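Local coordinates for protein histidine kinase (Methanosarcina mazei, PDB 3LI9) that is a putative transmembrane sensor kinase, seen here as its extracellular PDC-fold domain, and probably passes phosphate from ATP to a histidine in response to a signal, at residues Y106-K109 against V114-E117; Q53-A58 against P95-T100. All blocks are in the same frame, centred on the assembly; numbering follows the deposited sequence.

Contact 1 and contact 2 lie on the same side of the chain's centre, with their centres about 12 Å apart, both within the Cache (PDC-fold) part of this extracellular sensor domain. They follow one another along the chain: 53-58 meets 95-100 before 106-109 turns back on 114-117. Helix 55-67 serves both, since its first turn supplies Arg-55 to contact 2 and its later residues pack on Cys-107 of contact 1. The two also touch directly, Ile-116 CG2 lying 4.2 Å from Gly-96 CA. A buffer molecule, probably from crystallisation, sits about 3 Å from the Tyr-106 side chain and may mark a pocket.

Contact 1. Residues Y106-K109 against V114-E117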
ATOM      1  N   TYR A 106      -4.734 -15.176   9.388  1.00 13.15           N
ATOM      2  CA  TYR A 106      -5.107 -13.922   8.682  1.00 13.59           C
ATOM      3  C   TYR A 106      -6.395 -13.457   9.346  1.00 12.77           C
ATOM      4  O   TYR A 106      -7.476 -14.019   9.090  1.00 13.35           O
ATOM      5  CB  TYR A 106      -5.312 -14.211   7.185  1.00 13.29           C
ATOM      6  CG  TYR A 106      -5.787 -13.006   6.398  1.00 15.50           C
ATOM      7  CD1 TYR A 106      -5.133 -11.811   6.513  1.00 15.49           C
ATOM      8  CD2 TYR A 106      -6.868 -13.096   5.511  1.00 16.57           C
ATOM      9  CE1 TYR A 106      -5.541 -10.653   5.740  1.00 15.87           C
ATOM     10  CE2 TYR A 106      -7.266 -11.983   4.779  1.00 19.20           C
ATOM     11  CZ  TYR A 106      -6.563 -10.789   4.876  1.00 16.79           C
ATOM     12  OH  TYR A 106      -6.962  -9.666   4.200  1.00 18.58           O
ATOM     13  N   CYS A 107      -6.286 -12.488  10.253  1.00 12.19           N
ATOM     14  CA  CYS A 107      -7.445 -11.976  11.002  1.00 12.22           C
ATOM     15  C   CYS A 107      -7.973 -10.796  10.192  1.00 11.78           C
ATOM     16  O   CYS A 107      -7.245  -9.842   9.961  1.00 12.43           O
ATOM     17  CB  CYS A 107      -6.976 -11.576  12.394  1.00 11.64           C
ATOM     18  SG  CYS A 107      -8.382 -10.868  13.311  1.00 16.34           S
ATOM     19  N   ASN A 108      -9.209 -10.905   9.712  1.00 12.39           N
ATOM     20  CA  ASN A 108      -9.726  -9.885   8.768  1.00 11.43           C
ATOM     21  C   ASN A 108     -11.198  -9.643   8.868  1.00 13.12           C
ATOM     22  O   ASN A 108     -11.936 -10.460   9.406  1.00 12.93           O
ATOM     23  CB  ASN A 108      -9.366 -10.296   7.319  1.00 13.28           C
ATOM     24  CG  ASN A 108     -10.157 -11.514   6.863  1.00 17.14           C
ATOM     25  OD1 ASN A 108      -9.756 -12.720   7.083  1.00 20.92           O
ATOM     26  ND2 ASN A 108     -11.297 -11.256   6.316  1.00 13.38           N
ATOM     27  N   LYS A 109     -11.616  -8.525   8.320  1.00 14.43           N
ATOM     28  CA  LYS A 109     -13.047  -8.274   8.118  1.00 15.76           C
ATOM     29  C   LYS A 109     -13.433  -8.040   6.658  1.00 17.91           C
ATOM     30  O   LYS A 109     -14.395  -7.268   6.370  1.00 18.01           O
ATOM     31  CB  LYS A 109     -13.485  -7.130   9.058  1.00 18.25           C
ATOM     32  CG  LYS A 109     -12.744  -5.913   8.885  1.00 19.50           C
ATOM     33  CD  LYS A 109     -13.222  -4.787   9.897  1.00 27.65           C
ATOM     34  CE  LYS A 109     -12.864  -5.072  11.317  1.00 32.14           C
ATOM     35  NZ  LYS A 109     -13.003  -3.741  12.068  1.00 36.12           N
ATOM     36  N   VAL A 114     -15.447 -10.060  11.721  1.00 17.74           N
ATOM     37  CA  VAL A 114     -14.011 -10.406  11.980  1.00 16.62           C
ATOM     38  C   VAL A 114     -13.886 -11.919  12.071  1.00 16.74           C
ATOM     39  O   VAL A 114     -14.580 -12.578  12.839  1.00 17.86           O
ATOM     40  CB  VAL A 114     -13.512  -9.762  13.283  1.00 18.64           C
ATOM     41  CG1 VAL A 114     -12.104 -10.202  13.662  1.00 19.81           C
ATOM     42  CG2 VAL A 114     -13.618  -8.217  13.179  1.00 19.11           C
ATOM     43  N   ILE A 115     -13.057 -12.488  11.215  1.00 14.71           N
ATOM     44  CA  ILE A 115     -12.781 -13.918  11.244  1.00 16.56           C
ATOM     45  C   ILE A 115     -11.278 -14.177  11.157  1.00 16.11           C
ATOM     46  O   ILE A 115     -10.510 -13.258  10.830  1.00 16.19           O
ATOM     47  CB  ILE A 115     -13.498 -14.721  10.152  1.00 17.64           C
ATOM     48  CG1 ILE A 115     -13.020 -14.422   8.792  1.00 21.13           C
ATOM     49  CG2 ILE A 115     -15.090 -14.610  10.336  1.00 20.22           C
ATOM     50  CD1 ILE A 115     -13.470 -15.554   7.785  1.00 27.10           C
ATOM     51  N   ILE A 116     -10.853 -15.412  11.519  1.00 15.91           N
ATOM     52  CA  ILE A 116      -9.425 -15.726  11.312  1.00 14.68           C
ATOM     53  C   ILE A 116      -9.380 -16.943  10.458  1.00 14.65           C
ATOM     54  O   ILE A 116     -10.005 -17.961  10.805  1.00 15.67           O
ATOM     55  CB  ILE A 116      -8.643 -15.975  12.637  1.00 13.01           C
ATOM     56  CG1 ILE A 116      -8.726 -14.697  13.497  1.00 14.46           C
ATOM     57  CG2 ILE A 116      -7.220 -16.399  12.246  1.00 15.63           C
ATOM     58  CD1 ILE A 116      -8.013 -14.802  14.850  1.00 18.81           C
ATOM     59  N   GLU A 117      -8.690 -16.842   9.337  1.00 14.10           N
ATOM     60  CA  GLU A 117      -8.537 -17.990   8.394  1.00 16.07           C
ATOM     61  C   GLU A 117      -7.070 -18.068   8.025  1.00 14.36           C
ATOM     62  O   GLU A 117      -6.365 -17.093   8.171  1.00 14.83           O
ATOM     63  CB  GLU A 117      -9.411 -17.801   7.127  1.00 19.67           C
ATOM     64  CG  GLU A 117      -9.270 -16.499   6.387  1.00 25.90           C
ATOM     65  CD  GLU A 117     -10.610 -16.160   5.620  1.00 31.36           C
ATOM     66  OE1 GLU A 117     -10.857 -14.942   5.472  1.00 27.28           O
ATOM     67  OE2 GLU A 117     -11.431 -17.107   5.207  1.00 33.45           O
TER
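Cys-107 and Ile-116 face each other as the non-hydrogen-bonded pair of two antiparallel strands, and here the side chains come close: Cys-107 CB lies 3.7 Å from Ile-116 CG1. The sulfur, held anti to the backbone N (chi1 177°), reaches along the strand so that Cys-107 SG also meets Val-114 CG1 at 3.8 Å. A small, weakly polar cysteine suits this spot, because Ile-62, Lys-63 and Leu-66 of helix 55-67 press on the same side chain. On the other face, the Glu-117 CG methylene approaches the edge of the Tyr-106 ring, 4.3 Å from Tyr-106 CD2, while Asn-108 CB stands over one ring face near its rim. The amide of Asn-108 and the carboxylate of Glu-117 lie nearly coplanar, 3° apart.

Strands 105-108 and 115-118 form a beta hairpin at the margin of the large antiparallel sheet of this PDC-fold domain. The pair Asn-108 and Ile-115 is joined by two bonds, with Asn-108 N to Ile-115 O and Ile-115 N to Asn-108 O both 2.9 Å. At the pair Tyr-106 and Glu-117, Tyr-106 N gives a 2.8 Å bond to Glu-117 O, and Glu-117 N returns a 3.1 Å bond to Tyr-106 O. Farther out, Asp-170 fixes the tyrosine hydroxyl by a hydrogen bond, and Cys-107 pairs through its backbone with Val-75 of strand 74-79.

Contact 2. Residues Q53-A58 against P95-T100; sequences QDREEA and PGHDST
Arg-55 reaches from the first turn of its helix to His-97. Its CB points toward the loop 95-100. From CG, which lies anti to the carbonyl carbon (chi1 -68°), the chain runs extended to NE, carrying the charged end well away from the helix. The first atom to meet the histidine is Arg-55 CD, 3.7 Å from His-97 NE2. Beyond it, Arg-55 NH1 donates to His-97 NE2 over 3.0 Å, a somewhat bent bond (148° at the hydrogen) that lies near both the guanidinium plane and the ring plane. The two flat groups thus meet edge to edge, their planes 27° apart. NH1 also donates to Gly-101 O, while NH2 makes salt bridges with Asp-85 and Asp-88, which probably balance the buried charge.

Histidine suits its place because its two ring nitrogens play opposite parts: His-97 ND1 donates to Pro-95 O at 2.8 Å, fixing the ring's rotation, and NE2 is left as the acceptor. A leucine here would probably leave NH1 without this acceptor and Pro-95 O without its donor. The next residue, Asp-98, shapes the loop as an Asx turn, Asp-98 OD1 accepting from Thr-100 N at 3.0 Å.

Asp-54 is the N-cap of helix 55-67, its OD1 accepting from Glu-57 N at 3.0 Å. Through the Arg-55 to His-97 bond, the contact ties the start of that helix to the long loop between strands 74-79 and 105-108, where Tyr-91 meets the histidine ring and Phe-103 packs against Arg-55.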
ATOM      1  N   GLN A  53       4.941 -18.548  22.882  1.00 23.52           N
ATOM      2  CA  GLN A  53       4.604 -19.552  21.911  1.00 24.78           C
ATOM      3  C   GLN A  53       3.145 -20.004  22.055  1.00 24.88           C
ATOM      4  O   GLN A  53       2.834 -21.165  21.916  1.00 23.66           O
ATOM      5  CB  GLN A  53       5.629 -20.724  22.022  1.00 27.34           C
ATOM      6  CG  GLN A  53       6.938 -20.281  21.468  1.00 29.47           C
ATOM      7  CD  GLN A  53       8.034 -21.311  21.673  1.00 38.57           C
ATOM      8  OE1 GLN A  53       9.183 -21.043  21.329  1.00 42.44           O
ATOM      9  NE2 GLN A  53       7.684 -22.488  22.234  1.00 36.27           N
ATOM     10  N   ASP A  54       2.240 -19.041  22.287  1.00 21.08           N
ATOM     11  CA  ASP A  54       0.819 -19.359  22.590  1.00 20.58           C
ATOM     12  C   ASP A  54       0.016 -18.895  21.355  1.00 19.08           C
ATOM     13  O   ASP A  54      -0.081 -17.670  21.094  1.00 16.59           O
ATOM     14  CB  ASP A  54       0.403 -18.602  23.863  1.00 21.10           C
ATOM     15  CG  ASP A  54      -1.035 -18.867  24.293  1.00 23.02           C
ATOM     16  OD1 ASP A  54      -1.913 -19.138  23.439  1.00 22.56           O
ATOM     17  OD2 ASP A  54      -1.405 -18.669  25.506  1.00 27.16           O
ATOM     18  N   ARG A  55      -0.459 -19.858  20.553  1.00 16.28           N
ATOM     19  CA  ARG A  55      -1.104 -19.443  19.272  1.00 15.12           C
ATOM     20  C   ARG A  55      -2.379 -18.715  19.505  1.00 13.70           C
ATOM     21  O   ARG A  55      -2.664 -17.713  18.757  1.00 16.07           O
ATOM     22  CB  ARG A  55      -1.366 -20.676  18.342  1.00 13.42           C
ATOM     23  CG  ARG A  55      -0.048 -21.235  17.852  1.00 13.29           C
ATOM     24  CD  ARG A  55      -0.287 -22.403  16.809  1.00 12.89           C
ATOM     25  NE  ARG A  55       1.019 -23.020  16.439  1.00 15.57           N
ATOM     26  CZ  ARG A  55       1.318 -23.482  15.223  1.00 14.34           C
ATOM     27  NH1 ARG A  55       0.468 -23.303  14.192  1.00 13.62           N
ATOM     28  NH2 ARG A  55       2.504 -24.084  14.998  1.00 17.38           N
ATOM     29  N   GLU A  56      -3.156 -19.102  20.526  1.00 14.71           N
ATOM     30  CA  GLU A  56      -4.438 -18.414  20.775  1.00 16.06           C
ATOM     31  C   GLU A  56      -4.211 -16.988  21.240  1.00 14.67           C
ATOM     32  O   GLU A  56      -4.895 -16.081  20.804  1.00 13.99           O
ATOM     33  CB  GLU A  56      -5.273 -19.106  21.894  1.00 17.06           C
ATOM     34  CG  GLU A  56      -5.730 -20.527  21.558  1.00 29.14           C
ATOM     35  CD  GLU A  56      -6.860 -20.557  20.514  1.00 39.82           C
ATOM     36  OE1 GLU A  56      -7.566 -19.531  20.372  1.00 41.73           O
ATOM     37  OE2 GLU A  56      -7.032 -21.626  19.849  1.00 43.94           O
ATOM     38  N   GLU A  57      -3.158 -16.783  22.029  1.00 14.66           N
ATOM     39  CA  GLU A  57      -2.866 -15.419  22.487  1.00 13.64           C
ATOM     40  C   GLU A  57      -2.373 -14.560  21.284  1.00 14.06           C
ATOM     41  O   GLU A  57      -2.722 -13.370  21.196  1.00 13.50           O
ATOM     42  CB  GLU A  57      -1.783 -15.449  23.579  1.00 14.97           C
ATOM     43  CG  GLU A  57      -1.415 -14.052  24.063  1.00 16.37           C
ATOM     44  CD  GLU A  57      -0.655 -14.092  25.387  1.00 21.79           C
ATOM     45  OE1 GLU A  57       0.547 -14.241  25.329  1.00 25.74           O
ATOM     46  OE2 GLU A  57      -1.282 -14.123  26.438  1.00 25.86           O
ATOM     47  N   ALA A  58      -1.519 -15.124  20.419  1.00 12.09           N
ATOM     48  CA  ALA A  58      -1.052 -14.357  19.283  1.00 13.12           C
ATOM     49  C   ALA A  58      -2.238 -14.009  18.336  1.00 12.38           C
ATOM     50  O   ALA A  58      -2.288 -12.891  17.781  1.00 12.03           O
ATOM     51  CB  ALA A  58       0.049 -15.089  18.536  1.00 13.11           C
ATOM     52  N   PRO A  95      -8.628 -24.685  13.623  1.00 14.65           N
ATOM     53  CA  PRO A  95      -9.204 -23.384  13.210  1.00 16.56           C
ATOM     54  C   PRO A  95      -8.098 -22.341  12.905  1.00 15.24           C
ATOM     55  O   PRO A  95      -7.120 -22.227  13.681  1.00 16.43           O
ATOM     56  CB  PRO A  95     -10.037 -22.964  14.438  1.00 17.90           C
ATOM     57  CG  PRO A  95     -10.367 -24.269  15.173  1.00 17.12           C
ATOM     58  CD  PRO A  95      -9.089 -25.102  14.970  1.00 16.78           C
ATOM     59  N   GLY A  96      -8.288 -21.547  11.860  1.00 14.65           N
ATOM     60  CA  GLY A  96      -7.321 -20.545  11.424  1.00 14.76           C
ATOM     61  C   GLY A  96      -6.104 -21.102  10.732  1.00 15.38           C
ATOM     62  O   GLY A  96      -5.208 -20.348  10.385  1.00 15.18           O
ATOM     63  N   HIS A  97      -6.060 -22.441  10.522  1.00 14.13           N
ATOM     64  CA  HIS A  97      -4.813 -23.103   9.985  1.00 13.02           C
ATOM     65  C   HIS A  97      -5.142 -23.866   8.708  1.00 14.79           C
ATOM     66  O   HIS A  97      -6.350 -24.096   8.391  1.00 15.45           O
ATOM     67  CB  HIS A  97      -4.317 -24.097  11.045  1.00 14.00           C
ATOM     68  CG  HIS A  97      -3.696 -23.405  12.229  1.00 13.30           C
ATOM     69  ND1 HIS A  97      -4.445 -22.804  13.223  1.00 14.31           N
ATOM     70  CD2 HIS A  97      -2.391 -23.260  12.595  1.00 16.29           C
ATOM     71  CE1 HIS A  97      -3.626 -22.339  14.161  1.00 15.04           C
ATOM     72  NE2 HIS A  97      -2.391 -22.572  13.794  1.00 14.12           N
ATOM     73  N   ASP A  98      -4.089 -24.258   8.007  1.00 15.43           N
ATOM     74  CA  ASP A  98      -4.271 -25.097   6.811  1.00 16.07           C
ATOM     75  C   ASP A  98      -3.580 -26.462   7.039  1.00 15.34           C
ATOM     76  O   ASP A  98      -3.255 -26.837   8.142  1.00 16.27           O
ATOM     77  CB  ASP A  98      -3.772 -24.344   5.560  1.00 15.58           C
ATOM     78  CG  ASP A  98      -2.291 -24.124   5.550  1.00 16.47           C
ATOM     79  OD1 ASP A  98      -1.560 -24.776   6.334  1.00 16.90           O
ATOM     80  OD2 ASP A  98      -1.855 -23.232   4.785  1.00 19.01           O
ATOM     81  N   SER A  99      -3.437 -27.236   5.958  1.00 16.92           N
ATOM     82  CA  SER A  99      -2.990 -28.632   6.171  1.00 18.31           C
ATOM     83  C   SER A  99      -1.483 -28.721   6.546  1.00 19.95           C
ATOM     84  O   SER A  99      -1.005 -29.800   6.870  1.00 19.81           O
ATOM     85  CB  SER A  99      -3.226 -29.413   4.859  1.00 18.99           C
ATOM     86  OG  SER A  99      -2.358 -28.838   3.904  1.00 27.24           O
ATOM     87  N   THR A 100      -0.738 -27.617   6.506  1.00 18.66           N
ATOM     88  CA  THR A 100       0.678 -27.625   6.942  1.00 19.25           C
ATOM     89  C   THR A 100       0.795 -27.523   8.477  1.00 18.82           C
ATOM     90  O   THR A 100       1.793 -27.911   9.053  1.00 17.50           O
ATOM     91  CB  THR A 100       1.507 -26.470   6.318  1.00 21.46           C
ATOM     92  OG1 THR A 100       1.062 -25.231   6.901  1.00 19.59           O
ATOM     93  CG2 THR A 100       1.387 -26.380   4.825  1.00 21.78           C
TER